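Local coordinates for UPF0230 protein TM1468 (Thermotoga maritima, PDB 1VPV) that binds long-chain fatty acids such as palmitate and may take part in lipid transport or fatty acid metabolism, at residues T22-F27 / K278-H283; P39-W44 / V80-K85; R48-E53 / Y63-E68; V256-T261 / V289-E294. All coordinates share one frame; numbering follows the deposited sequence.

Contact 1 of 4, residues T22-F27 / K278-H283. With PLM (palmitic acid), chain D.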
# COMPACT_ATOMS: atom_id res chain seq x y z
N THR A 22 0.57 -5.94 2.35
CA THR A 22 0.21 -4.57 2.73
C THR A 22 0.28 -3.56 1.57
O THR A 22 -0.09 -2.44 1.76
CB THR A 22 1.11 -4.03 3.87
OG1 THR A 22 2.39 -3.67 3.36
CG2 THR A 22 1.29 -5.06 4.93
N ALA A 23 0.78 -3.97 0.41
CA ALA A 23 0.71 -3.16 -0.80
C ALA A 23 -0.69 -3.05 -1.42
O ALA A 23 -0.92 -2.16 -2.26
CB ALA A 23 1.71 -3.67 -1.88
N ASP A 24 -1.60 -3.96 -1.03
CA ASP A 24 -2.98 -3.95 -1.52
C ASP A 24 -2.98 -3.79 -3.05
O ASP A 24 -3.67 -2.92 -3.60
CB ASP A 24 -3.78 -2.81 -0.87
CG ASP A 24 -3.85 -2.91 0.64
OD1 ASP A 24 -3.75 -4.04 1.18
OD2 ASP A 24 -4.04 -1.84 1.31
N VAL A 25 -2.18 -4.61 -3.71
CA VAL A 25 -1.98 -4.54 -5.15
C VAL A 25 -3.26 -4.90 -5.91
O VAL A 25 -3.93 -5.89 -5.56
CB VAL A 25 -0.78 -5.45 -5.62
CG1 VAL A 25 -1.10 -6.94 -5.45
CG2 VAL A 25 -0.38 -5.14 -7.07
N PRO A 26 -3.62 -4.10 -6.94
CA PRO A 26 -4.87 -4.41 -7.68
C PRO A 26 -4.82 -5.81 -8.25
O PRO A 26 -3.75 -6.24 -8.70
CB PRO A 26 -4.91 -3.35 -8.77
CG PRO A 26 -4.05 -2.20 -8.19
CD PRO A 26 -2.95 -2.90 -7.47
N PHE A 27 -5.92 -6.54 -8.22
CA PHE A 27 -5.83 -7.97 -8.58
C PHE A 27 -5.25 -8.15 -9.97
O PHE A 27 -4.41 -9.03 -10.16
CB PHE A 27 -7.19 -8.70 -8.41
CG PHE A 27 -7.68 -8.67 -6.99
CD1 PHE A 27 -6.96 -9.30 -5.98
CD2 PHE A 27 -8.81 -7.94 -6.63
CE1 PHE A 27 -7.36 -9.22 -4.64
CE2 PHE A 27 -9.24 -7.87 -5.30
CZ PHE A 27 -8.51 -8.51 -4.31
N LYS A 278 -6.09 -7.79 4.45
CA LYS A 278 -6.39 -8.12 5.86
C LYS A 278 -5.54 -7.31 6.84
O LYS A 278 -6.03 -6.81 7.84
CB LYS A 278 -6.22 -9.64 6.13
CG LYS A 278 -6.86 -10.57 5.11
CD LYS A 278 -6.87 -12.01 5.65
CE LYS A 278 -7.47 -13.00 4.65
NZ LYS A 278 -7.18 -14.38 5.12
N VAL A 279 -4.26 -7.19 6.55
CA VAL A 279 -3.35 -6.47 7.45
C VAL A 279 -3.66 -4.97 7.48
O VAL A 279 -3.81 -4.37 8.54
CB VAL A 279 -1.89 -6.75 7.08
CG1 VAL A 279 -0.95 -5.92 7.91
CG2 VAL A 279 -1.59 -8.23 7.31
N ILE A 280 -3.76 -4.34 6.33
CA ILE A 280 -4.06 -2.93 6.32
C ILE A 280 -5.42 -2.66 7.02
O ILE A 280 -5.54 -1.76 7.88
CB ILE A 280 -3.97 -2.37 4.89
CG1 ILE A 280 -2.49 -2.35 4.45
CG2 ILE A 280 -4.59 -1.00 4.80
CD1 ILE A 280 -1.65 -1.26 5.09
N THR A 281 -6.41 -3.47 6.69
CA THR A 281 -7.73 -3.31 7.28
C THR A 281 -7.70 -3.42 8.79
O THR A 281 -8.41 -2.69 9.50
CB THR A 281 -8.69 -4.39 6.75
OG1 THR A 281 -8.75 -4.25 5.33
CG2 THR A 281 -10.08 -4.19 7.30
N THR A 282 -6.90 -4.36 9.27
CA THR A 282 -6.81 -4.66 10.69
C THR A 282 -6.37 -3.41 11.41
O THR A 282 -6.89 -3.10 12.50
CB THR A 282 -5.85 -5.84 10.94
OG1 THR A 282 -6.51 -7.09 10.57
CG2 THR A 282 -5.41 -5.88 12.41
N HIS A 283 -5.47 -2.66 10.77
CA HIS A 283 -4.92 -1.45 11.36
C HIS A 283 -5.78 -0.22 11.14
O HIS A 283 -5.76 0.65 11.99
CB HIS A 283 -3.53 -1.14 10.80
CG HIS A 283 -2.47 -1.98 11.39
ND1 HIS A 283 -1.72 -1.57 12.47
CD2 HIS A 283 -2.05 -3.24 11.09
CE1 HIS A 283 -0.88 -2.54 12.81
NE2 HIS A 283 -1.04 -3.55 11.96
C1 PLM D . 3.37 -5.93 10.39
O1 PLM D . 4.62 -6.05 10.23
O2 PLM D . 2.76 -6.52 11.34
C2 PLM D . 2.61 -5.08 9.40
C3 PLM D . 2.28 -3.72 9.98
C4 PLM D . 1.39 -2.95 9.02
C5 PLM D . 1.01 -1.61 9.66
C6 PLM D . 0.12 -0.78 8.77
C7 PLM D . -0.21 0.57 9.36
C8 PLM D . -1.40 1.21 8.66
C9 PLM D . -1.03 1.75 7.30
CA PLM D . -2.23 2.31 6.56
CB PLM D . -1.79 2.98 5.26
CC PLM D . -3.01 3.27 4.39
CD PLM D . -2.64 4.10 3.14
CE PLM D . -3.79 4.21 2.16
CF PLM D . -3.50 5.17 1.01
CG PLM D . -2.71 4.52 -0.12
O HOH W 1 -3.28 -5.59 3.50

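Contact 2 of 4, residues P39-W44 / V80-K85. With PLM (palmitic acid), chain D.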
# COMPACT_ATOMS: atom_id res chain seq x y z
N PRO A 39 2.26 -12.87 1.61
CA PRO A 39 1.36 -12.58 2.72
C PRO A 39 2.05 -12.22 4.04
O PRO A 39 3.00 -12.89 4.46
CB PRO A 39 0.56 -13.89 2.91
CG PRO A 39 0.98 -14.81 1.81
CD PRO A 39 2.25 -14.30 1.22
N LEU A 40 1.57 -11.17 4.69
CA LEU A 40 1.79 -11.03 6.11
C LEU A 40 0.68 -11.82 6.83
O LEU A 40 -0.20 -12.42 6.19
CB LEU A 40 1.79 -9.56 6.52
CG LEU A 40 3.10 -8.79 6.35
CD1 LEU A 40 3.39 -8.53 4.86
CD2 LEU A 40 3.06 -7.49 7.12
N TYR A 41 0.74 -11.81 8.16
CA TYR A 41 -0.16 -12.60 8.98
C TYR A 41 -1.02 -11.76 9.93
O TYR A 41 -0.63 -10.69 10.40
CB TYR A 41 0.61 -13.62 9.79
CG TYR A 41 1.46 -14.53 8.94
CD1 TYR A 41 0.90 -15.62 8.29
CD2 TYR A 41 2.83 -14.30 8.82
CE1 TYR A 41 1.67 -16.45 7.50
CE2 TYR A 41 3.63 -15.16 8.04
CZ TYR A 41 3.04 -16.22 7.38
OH TYR A 41 3.82 -17.06 6.61
N VAL A 42 -2.20 -12.30 10.16
CA VAL A 42 -3.19 -11.74 11.04
C VAL A 42 -3.42 -12.79 12.16
O VAL A 42 -3.77 -13.94 11.88
CB VAL A 42 -4.50 -11.43 10.25
CG1 VAL A 42 -5.66 -11.13 11.18
CG2 VAL A 42 -4.28 -10.28 9.34
N VAL A 43 -3.20 -12.37 13.40
CA VAL A 43 -3.30 -13.25 14.56
C VAL A 43 -4.37 -12.71 15.50
O VAL A 43 -4.21 -11.65 16.08
CB VAL A 43 -1.96 -13.31 15.32
CG1 VAL A 43 -2.05 -14.28 16.48
CG2 VAL A 43 -0.86 -13.76 14.37
N TRP A 44 -5.45 -13.46 15.65
CA TRP A 44 -6.55 -13.14 16.58
C TRP A 44 -6.24 -13.50 18.02
O TRP A 44 -5.42 -14.38 18.28
CB TRP A 44 -7.80 -13.91 16.19
CG TRP A 44 -8.23 -13.63 14.85
CD1 TRP A 44 -7.80 -14.24 13.71
CD2 TRP A 44 -9.15 -12.62 14.44
NE1 TRP A 44 -8.41 -13.69 12.63
CE2 TRP A 44 -9.25 -12.70 13.04
CE3 TRP A 44 -9.92 -11.68 15.13
CZ2 TRP A 44 -10.12 -11.87 12.30
CZ3 TRP A 44 -10.77 -10.83 14.39
CH2 TRP A 44 -10.85 -10.94 12.98
N VAL A 80 11.87 -14.54 7.61
CA VAL A 80 12.95 -14.66 6.67
C VAL A 80 12.74 -15.88 5.75
O VAL A 80 12.94 -15.79 4.55
CB VAL A 80 14.26 -14.74 7.43
CG1 VAL A 80 15.44 -15.09 6.51
CG2 VAL A 80 14.50 -13.41 8.16
N GLU A 81 12.30 -16.99 6.31
CA GLU A 81 12.05 -18.23 5.56
C GLU A 81 10.99 -18.06 4.47
O GLU A 81 11.16 -18.57 3.36
CB GLU A 81 11.64 -19.35 6.53
CG GLU A 81 11.46 -20.72 5.91
N ASP A 82 9.90 -17.36 4.78
CA ASP A 82 8.81 -17.13 3.82
C ASP A 82 9.37 -16.40 2.60
O ASP A 82 8.99 -16.69 1.45
CB ASP A 82 7.72 -16.24 4.42
CG ASP A 82 6.81 -16.98 5.41
OD1 ASP A 82 6.82 -18.21 5.48
OD2 ASP A 82 6.01 -16.31 6.10
N PHE A 83 10.25 -15.43 2.85
CA PHE A 83 10.96 -14.74 1.78
C PHE A 83 11.92 -15.66 0.99
O PHE A 83 11.92 -15.59 -0.27
CB PHE A 83 11.70 -13.49 2.29
CG PHE A 83 10.83 -12.26 2.36
CD1 PHE A 83 10.48 -11.58 1.21
CD2 PHE A 83 10.38 -11.77 3.59
CE1 PHE A 83 9.64 -10.45 1.27
CE2 PHE A 83 9.58 -10.63 3.66
CZ PHE A 83 9.20 -9.96 2.50
N LYS A 84 12.74 -16.45 1.70
CA LYS A 84 13.67 -17.39 1.07
C LYS A 84 12.93 -18.30 0.10
O LYS A 84 13.35 -18.49 -1.03
CB LYS A 84 14.35 -18.31 2.09
CG LYS A 84 15.74 -17.93 2.53
CD LYS A 84 16.42 -19.08 3.28
CE LYS A 84 16.80 -20.28 2.37
NZ LYS A 84 17.69 -21.30 3.02
N LYS A 85 11.83 -18.88 0.56
CA LYS A 85 11.08 -19.84 -0.27
C LYS A 85 10.60 -19.20 -1.57
O LYS A 85 10.80 -19.77 -2.64
CB LYS A 85 9.95 -20.51 0.51
CG LYS A 85 10.47 -21.48 1.59
CD LYS A 85 9.38 -22.25 2.33
C1 PLM D . 3.37 -5.93 10.39
O1 PLM D . 4.62 -6.05 10.23
O2 PLM D . 2.76 -6.52 11.34
C2 PLM D . 2.61 -5.08 9.40
C3 PLM D . 2.28 -3.72 9.98
C4 PLM D . 1.39 -2.95 9.02
C5 PLM D . 1.01 -1.61 9.66
C6 PLM D . 0.12 -0.78 8.77
C7 PLM D . -0.21 0.57 9.36
C8 PLM D . -1.40 1.21 8.66
C9 PLM D . -1.03 1.75 7.30
CA PLM D . -2.23 2.31 6.56
CB PLM D . -1.79 2.98 5.26
CC PLM D . -3.01 3.27 4.39
CD PLM D . -2.64 4.10 3.14
CE PLM D . -3.79 4.21 2.16
CF PLM D . -3.50 5.17 1.01
CG PLM D . -2.71 4.52 -0.12
O HOH W 2 4.27 -15.35 3.83

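Contact 3 of 4, residues R48-E53 / Y63-E68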
# COMPACT_ATOMS: atom_id res chain seq x y z
N ARG A 48 -5.59 -18.00 16.76
CA ARG A 48 -5.81 -18.32 15.36
C ARG A 48 -5.05 -17.37 14.48
O ARG A 48 -5.04 -16.17 14.74
CB ARG A 48 -7.29 -18.23 15.00
CG ARG A 48 -8.10 -19.34 15.59
CD ARG A 48 -9.55 -19.17 15.26
NE ARG A 48 -10.33 -20.25 15.84
CZ ARG A 48 -11.52 -20.64 15.40
NH1 ARG A 48 -12.09 -20.07 14.33
NH2 ARG A 48 -12.15 -21.63 16.03
N SER A 49 -4.46 -17.90 13.42
CA SER A 49 -3.72 -17.11 12.48
C SER A 49 -4.31 -17.29 11.07
O SER A 49 -4.81 -18.38 10.72
CB SER A 49 -2.25 -17.54 12.52
OG SER A 49 -1.77 -17.80 11.21
N GLU A 50 -4.25 -16.24 10.26
CA GLU A 50 -4.54 -16.36 8.82
C GLU A 50 -3.59 -15.54 7.98
O GLU A 50 -3.09 -14.50 8.44
CB GLU A 50 -5.97 -15.98 8.45
CG GLU A 50 -6.44 -14.66 8.93
CD GLU A 50 -7.91 -14.49 8.68
OE1 GLU A 50 -8.30 -14.47 7.50
OE2 GLU A 50 -8.70 -14.42 9.65
N PRO A 51 -3.26 -16.04 6.79
CA PRO A 51 -2.44 -15.22 5.91
C PRO A 51 -3.26 -14.19 5.10
O PRO A 51 -4.46 -14.38 4.86
CB PRO A 51 -1.71 -16.24 5.06
CG PRO A 51 -2.64 -17.46 5.04
CD PRO A 51 -3.51 -17.38 6.25
N ASP A 52 -2.59 -13.09 4.72
CA ASP A 52 -3.19 -12.00 3.92
C ASP A 52 -3.00 -12.32 2.43
O ASP A 52 -2.14 -11.73 1.76
CB ASP A 52 -2.53 -10.68 4.34
CG ASP A 52 -3.21 -9.42 3.77
OD1 ASP A 52 -4.18 -9.49 3.02
OD2 ASP A 52 -2.74 -8.30 4.07
N GLU A 53 -3.78 -13.28 1.90
CA GLU A 53 -3.65 -13.68 0.49
C GLU A 53 -4.38 -12.71 -0.43
O GLU A 53 -5.51 -12.33 -0.12
CB GLU A 53 -4.27 -15.06 0.26
CG GLU A 53 -3.57 -16.22 0.94
CD GLU A 53 -2.23 -16.63 0.33
OE1 GLU A 53 -1.82 -16.09 -0.73
OE2 GLU A 53 -1.58 -17.51 0.93
N TYR A 63 -13.46 -9.29 5.53
CA TYR A 63 -14.23 -8.09 5.77
C TYR A 63 -15.46 -8.44 6.60
O TYR A 63 -15.84 -7.72 7.49
CB TYR A 63 -14.68 -7.42 4.45
CG TYR A 63 -13.63 -6.61 3.68
CD1 TYR A 63 -12.51 -6.06 4.31
CD2 TYR A 63 -13.81 -6.35 2.32
CE1 TYR A 63 -11.59 -5.30 3.59
CE2 TYR A 63 -12.90 -5.58 1.61
CZ TYR A 63 -11.80 -5.06 2.24
OH TYR A 63 -10.89 -4.30 1.51
N LYS A 64 -16.08 -9.56 6.28
CA LYS A 64 -17.28 -9.93 6.94
C LYS A 64 -16.95 -10.29 8.39
O LYS A 64 -17.61 -9.80 9.30
CB LYS A 64 -17.93 -11.08 6.17
CG LYS A 64 -19.28 -11.47 6.67
CD LYS A 64 -19.71 -12.83 6.12
CE LYS A 64 -19.12 -13.99 6.93
NZ LYS A 64 -20.01 -14.45 8.06
N ARG A 65 -15.91 -11.12 8.59
CA ARG A 65 -15.49 -11.56 9.91
C ARG A 65 -14.96 -10.43 10.80
O ARG A 65 -15.25 -10.43 11.97
CB ARG A 65 -14.48 -12.71 9.83
CG ARG A 65 -15.15 -14.08 9.42
CD ARG A 65 -14.16 -15.26 9.24
NE ARG A 65 -13.19 -14.95 8.19
CZ ARG A 65 -11.90 -14.66 8.41
NH1 ARG A 65 -11.39 -14.60 9.63
NH2 ARG A 65 -11.12 -14.38 7.38
N ILE A 66 -14.24 -9.44 10.26
CA ILE A 66 -13.76 -8.36 11.10
C ILE A 66 -14.86 -7.35 11.47
O ILE A 66 -14.88 -6.86 12.58
CB ILE A 66 -12.47 -7.65 10.56
CG1 ILE A 66 -11.87 -6.74 11.64
CG2 ILE A 66 -12.75 -6.82 9.32
CD1 ILE A 66 -10.42 -6.41 11.41
N ARG A 67 -15.80 -7.07 10.58
CA ARG A 67 -16.98 -6.26 10.97
C ARG A 67 -17.77 -6.91 12.12
O ARG A 67 -18.31 -6.23 12.97
CB ARG A 67 -17.91 -6.07 9.75
CG ARG A 67 -17.34 -5.10 8.70
CD ARG A 67 -18.38 -4.72 7.64
NE ARG A 67 -17.88 -3.67 6.73
CZ ARG A 67 -17.95 -2.36 6.96
NH1 ARG A 67 -18.46 -1.89 8.08
NH2 ARG A 67 -17.45 -1.51 6.08
N GLU A 68 -17.81 -8.24 12.12
CA GLU A 68 -18.56 -9.04 13.11
C GLU A 68 -17.86 -9.33 14.42
O GLU A 68 -18.50 -9.50 15.42
CB GLU A 68 -18.82 -10.42 12.53
CG GLU A 68 -20.22 -10.72 12.16
CD GLU A 68 -20.28 -11.99 11.35
OE1 GLU A 68 -19.41 -12.87 11.55
OE2 GLU A 68 -21.19 -12.08 10.49

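Contact 4 of 4, residues V256-T261 / V289-E294. With PLM (palmitic acid), chain D.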
# COMPACT_ATOMS: atom_id res chain seq x y z
N VAL A 256 -15.19 5.74 -4.40
CA VAL A 256 -15.68 6.23 -5.66
C VAL A 256 -15.94 7.73 -5.61
O VAL A 256 -15.63 8.43 -6.55
CB VAL A 256 -16.88 5.40 -6.18
CG1 VAL A 256 -17.59 6.08 -7.33
CG2 VAL A 256 -16.39 4.04 -6.65
N GLU A 257 -16.49 8.24 -4.51
CA GLU A 257 -16.71 9.68 -4.34
C GLU A 257 -15.40 10.47 -4.30
O GLU A 257 -15.30 11.58 -4.84
CB GLU A 257 -17.47 9.95 -3.03
CG GLU A 257 -18.93 9.56 -3.05
N LEU A 258 -14.40 9.89 -3.64
CA LEU A 258 -13.09 10.49 -3.50
C LEU A 258 -12.43 10.69 -4.84
O LEU A 258 -11.92 11.79 -5.11
CB LEU A 258 -12.19 9.63 -2.61
CG LEU A 258 -10.71 10.02 -2.50
CD1 LEU A 258 -10.56 11.43 -2.01
CD2 LEU A 258 -10.00 9.05 -1.57
N LEU A 259 -12.46 9.63 -5.67
CA LEU A 259 -11.92 9.66 -7.04
C LEU A 259 -12.66 10.63 -7.97
O LEU A 259 -12.03 11.36 -8.71
CB LEU A 259 -11.88 8.25 -7.67
CG LEU A 259 -10.94 7.23 -6.98
CD1 LEU A 259 -11.19 5.83 -7.52
CD2 LEU A 259 -9.46 7.61 -7.09
N ASN A 260 -13.98 10.60 -7.97
CA ASN A 260 -14.76 11.62 -8.63
C ASN A 260 -14.34 13.03 -8.23
O ASN A 260 -14.19 13.90 -9.07
CB ASN A 260 -16.25 11.39 -8.34
CG ASN A 260 -16.85 10.29 -9.23
OD1 ASN A 260 -16.18 9.77 -10.11
ND2 ASN A 260 -18.11 9.95 -9.00
N THR A 261 -14.17 13.29 -6.94
CA THR A 261 -13.81 14.62 -6.54
C THR A 261 -12.42 14.93 -6.99
O THR A 261 -12.16 16.05 -7.37
CB THR A 261 -13.91 14.80 -5.06
OG1 THR A 261 -15.25 14.52 -4.67
CG2 THR A 261 -13.54 16.27 -4.67
N VAL A 289 -11.10 4.94 3.59
CA VAL A 289 -11.02 5.35 2.19
C VAL A 289 -9.75 6.19 1.96
O VAL A 289 -9.41 7.08 2.75
CB VAL A 289 -12.30 6.16 1.78
CG1 VAL A 289 -12.08 7.01 0.53
CG2 VAL A 289 -13.43 5.23 1.56
N GLY A 290 -9.04 5.92 0.88
CA GLY A 290 -7.83 6.67 0.63
C GLY A 290 -7.40 6.57 -0.80
O GLY A 290 -8.06 5.90 -1.62
N PHE A 291 -6.29 7.24 -1.12
CA PHE A 291 -5.65 6.95 -2.38
C PHE A 291 -4.15 6.96 -2.32
O PHE A 291 -3.55 7.67 -1.51
CB PHE A 291 -6.18 7.82 -3.52
CG PHE A 291 -6.35 9.30 -3.22
CD1 PHE A 291 -5.54 9.98 -2.34
CD2 PHE A 291 -7.29 10.02 -3.93
CE1 PHE A 291 -5.73 11.33 -2.12
CE2 PHE A 291 -7.48 11.37 -3.70
CZ PHE A 291 -6.71 12.02 -2.81
N GLY A 292 -3.55 6.11 -3.16
CA GLY A 292 -2.14 6.18 -3.50
C GLY A 292 -2.08 7.01 -4.76
O GLY A 292 -2.82 6.74 -5.70
N ILE A 293 -1.22 8.03 -4.78
CA ILE A 293 -1.11 8.94 -5.88
C ILE A 293 0.31 8.91 -6.45
O ILE A 293 1.27 8.93 -5.69
CB ILE A 293 -1.39 10.40 -5.42
CG1 ILE A 293 -2.80 10.55 -4.83
CG2 ILE A 293 -1.15 11.36 -6.54
CD1 ILE A 293 -3.90 10.56 -5.79
N GLU A 294 0.41 8.87 -7.79
CA GLU A 294 1.65 9.10 -8.55
C GLU A 294 1.53 10.39 -9.34
O GLU A 294 0.68 10.52 -10.23
CB GLU A 294 1.96 7.97 -9.54
CG GLU A 294 3.17 8.28 -10.48
CD GLU A 294 3.34 7.29 -11.66
OE1 GLU A 294 2.50 6.36 -11.77
OE2 GLU A 294 4.30 7.45 -12.47
C1 PLM D . 3.37 -5.93 10.39
O1 PLM D . 4.62 -6.05 10.23
O2 PLM D . 2.76 -6.52 11.34
C2 PLM D . 2.61 -5.08 9.40
C3 PLM D . 2.28 -3.72 9.98
C4 PLM D . 1.39 -2.95 9.02
C5 PLM D . 1.01 -1.61 9.66
C6 PLM D . 0.12 -0.78 8.77
C7 PLM D . -0.21 0.57 9.36
C8 PLM D . -1.40 1.21 8.66
C9 PLM D . -1.03 1.75 7.30
CA PLM D . -2.23 2.31 6.56
CB PLM D . -1.79 2.98 5.26
CC PLM D . -3.01 3.27 4.39
CD PLM D . -2.64 4.10 3.14
CE PLM D . -3.79 4.21 2.16
CF PLM D . -3.50 5.17 1.01
CG PLM D . -2.71 4.52 -0.12

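Contact 1 of 4, residues T22-F27 / K278-H283
Thr22 meets helix 278-284 with its flank: CG2, anti to its carbonyl carbon, lies 3.8 Å from Val279 CG1, the two side chains crossing at a slant. The same Val279 methyl faces the fatty acid, 3.9 Å from palmitate C4. The next residue, Ile280, has CG1 anti to its carbonyl carbon (chi1 -70°), which lays the CG1-CD1 arm along the loop; CG1 packs against the carbonyl oxygen of Thr22 and comes within 3.5 Å of Asp24 OD2, while CD1 carries on to palmitate C9 at 3.8 Å. Asp24 therefore presents its carboxylate to an aliphatic arm, and its polar needs are met from other directions: OD2 bonds to Ser134 and OD1 to the backbone N of Gly277. A water also reaches OD1 and accepts from Ile280 N at 3.1 Å, linking loop to helix. Further along, His283 lays one ring face over the lipid, with C5 above the ring centre, and its NE2 is hydrogen-bonded to Thr75, a palmitate-binding residue. Branched methyls suit the tail, whereas the carboxylate and water serve the first turn of the helix; the chemistry implies an apolar pocket wall in which the Asp24 carboxylate and the His283 ring are held by hydrogen bonds.

Contact 2 of 4, residues P39-W44 / V80-K85
Tyr41 reaches across to Asp82 with its phenol, and the meeting is confined to the ring's edge: Asp82 OD2 lies in the ring plane beside CZ and CE2. The OH donates to OD2 over a modelled separation of 2.4 Å, a length so short that at this resolution its exact value is doubtful. The two side chains come from opposite directions, and the carboxylate is turned 50° from the ring. Tyr41 has CG anti to its carbonyl carbon (chi1 -56°), which brings the hydroxyl up to helix 80-92, although the side chain does not set out in that direction. Asp82, in contrast, points at the strand from the start, and its short chain brings OD2 to the phenol.

A water links the two segments loosely: it donates to Pro39 O at 2.8 Å and, weakly, to Asp82 OD2 at 3.0 Å. Tyrosine suits this place because its long, flat ring spans the gap and ends in a polar group at a partly exposed surface.

Leu40, the residue before Tyr41, serves the lipid instead, with CD2 3.3 Å from palmitate C2, near the carboxylate head. It also packs on Thr110 of helix 110-118 and on Val279 of helix 278-284. Tyr41 bonds through its backbone to Ser76, in strand 74-76, just before helix 80-92 begins. Phe83 turns into helix 110-118, against Ser113 and Ala114, so the Tyr41-Asp82 bridge joins strand 35-43 to a helix already packed on its neighbour.

Contact 3 of 4, residues R48-E53 / Y63-E68
Charge pairing carries the contact between Glu50 and Arg65. The guanidinium grips the carboxylate end-on with two nitrogens, one to each oxygen: NH1 donates to OE2 at 2.7 Å and NH2 to OE1 at 2.8 Å. Both bonds are fairly straight, with N-H...O angles of 162° and 156°, and both oxygens use their syn lone pairs. The two flat groups are nearly coplanar, 20° apart; OE2 sits in the guanidinium plane and OE1 is tilted somewhat from it. The side chains approach from opposite directions. Glu50 reaches over with a chain extended beyond CG, while Arg65 bends at its third torsion, which brings the guanidinium to the carboxylate. Two long, flexible residues suit this place, since the nearest alpha carbons, those of Glu50 and Arg65, are 12.0 Å apart.

Strand 49-51 runs antiparallel to strand 35-43 in the N-terminal sheet of this DegV-family protein, and helix 56-68 follows it in the chain. The salt bridge thus ties that helix to the strand before it.

Further polar bonds fix both partners. Glu50 OE1 also forms a salt bridge with Lys278 NZ, and OE2 accepts from Trp44 NE1, so each oxygen has a second donor and the carboxylate would probably stay ionised. Arg65 NE is bound to Asn61 one turn earlier, which helps to fix the rotation of the guanidinium.

Packing surrounds these bonds: the Glu50 side chain touches Val42 and Phe62, and that of Arg65 touches Trp44, at a partly exposed surface.

Contact 4 of 4, residues V256-T261 / V289-E294
Leu258 carries CG anti to its backbone N, which sends both methyls from helix 252-263 down onto the strand, while Phe291 takes chi1 45°, between the backbone N and the carbonyl carbon, and stands its ring up to meet them. The two side chains cross, and the leucine methyls divide the work. CD2 makes a CH-pi contact over the ring, 4.1 Å from its centroid and 27° off the normal; CD1 reaches the rim, 3.5 Å from Phe291 CE2. Ile293, two residues along the strand, places CD1 over the centre of the opposite face, so the ring is packed between the leucine and the isoleucine.

Val289 flanks the same leucine, its CG1 lying 3.6 Å from Leu258 CD2 as the two side chains slide past each other in opposite directions. Between Val289 and Phe291, Gly290 brings bare backbone under the methyl, its C atom 3.7 Å from Leu258 CD2. Glycine suits this place because the palmitate tail, near CF, packs close on the side of the strand away from the helix. At Gly292 the backbone N comes 3.5 Å from the tail's last carbon, CG.

Helix and strand axes pass 8.6 Å apart at a crossing angle of -48°. The arrangement is a helix packed by apolar side chains on a mixed beta-sheet, as in layered alpha/beta domains, and the strand's glycine backbone lines the end of the fatty-acid pocket.

From the N terminus, the 22-27 loop opens contact 1, which closes only at helix 278-284 and so spans most of the chain. Within that span contact 2 joins strand 35-43 to helix 80-92, and contact 3, shorter still, lies inside contact 2 and joins strand 49-51 to helix 56-68. Contact 4 opens at 256-261, before contact 1 closes, and ends at strand 289-295, so the two cross. Contacts 2 and 3 share the N-terminal sheet, whereas contact 4 belongs to the C-terminal one. Helix 278-284 touches contacts 2 and 3, bringing the two halves together, and palmitate runs past contacts 1, 2 and 4.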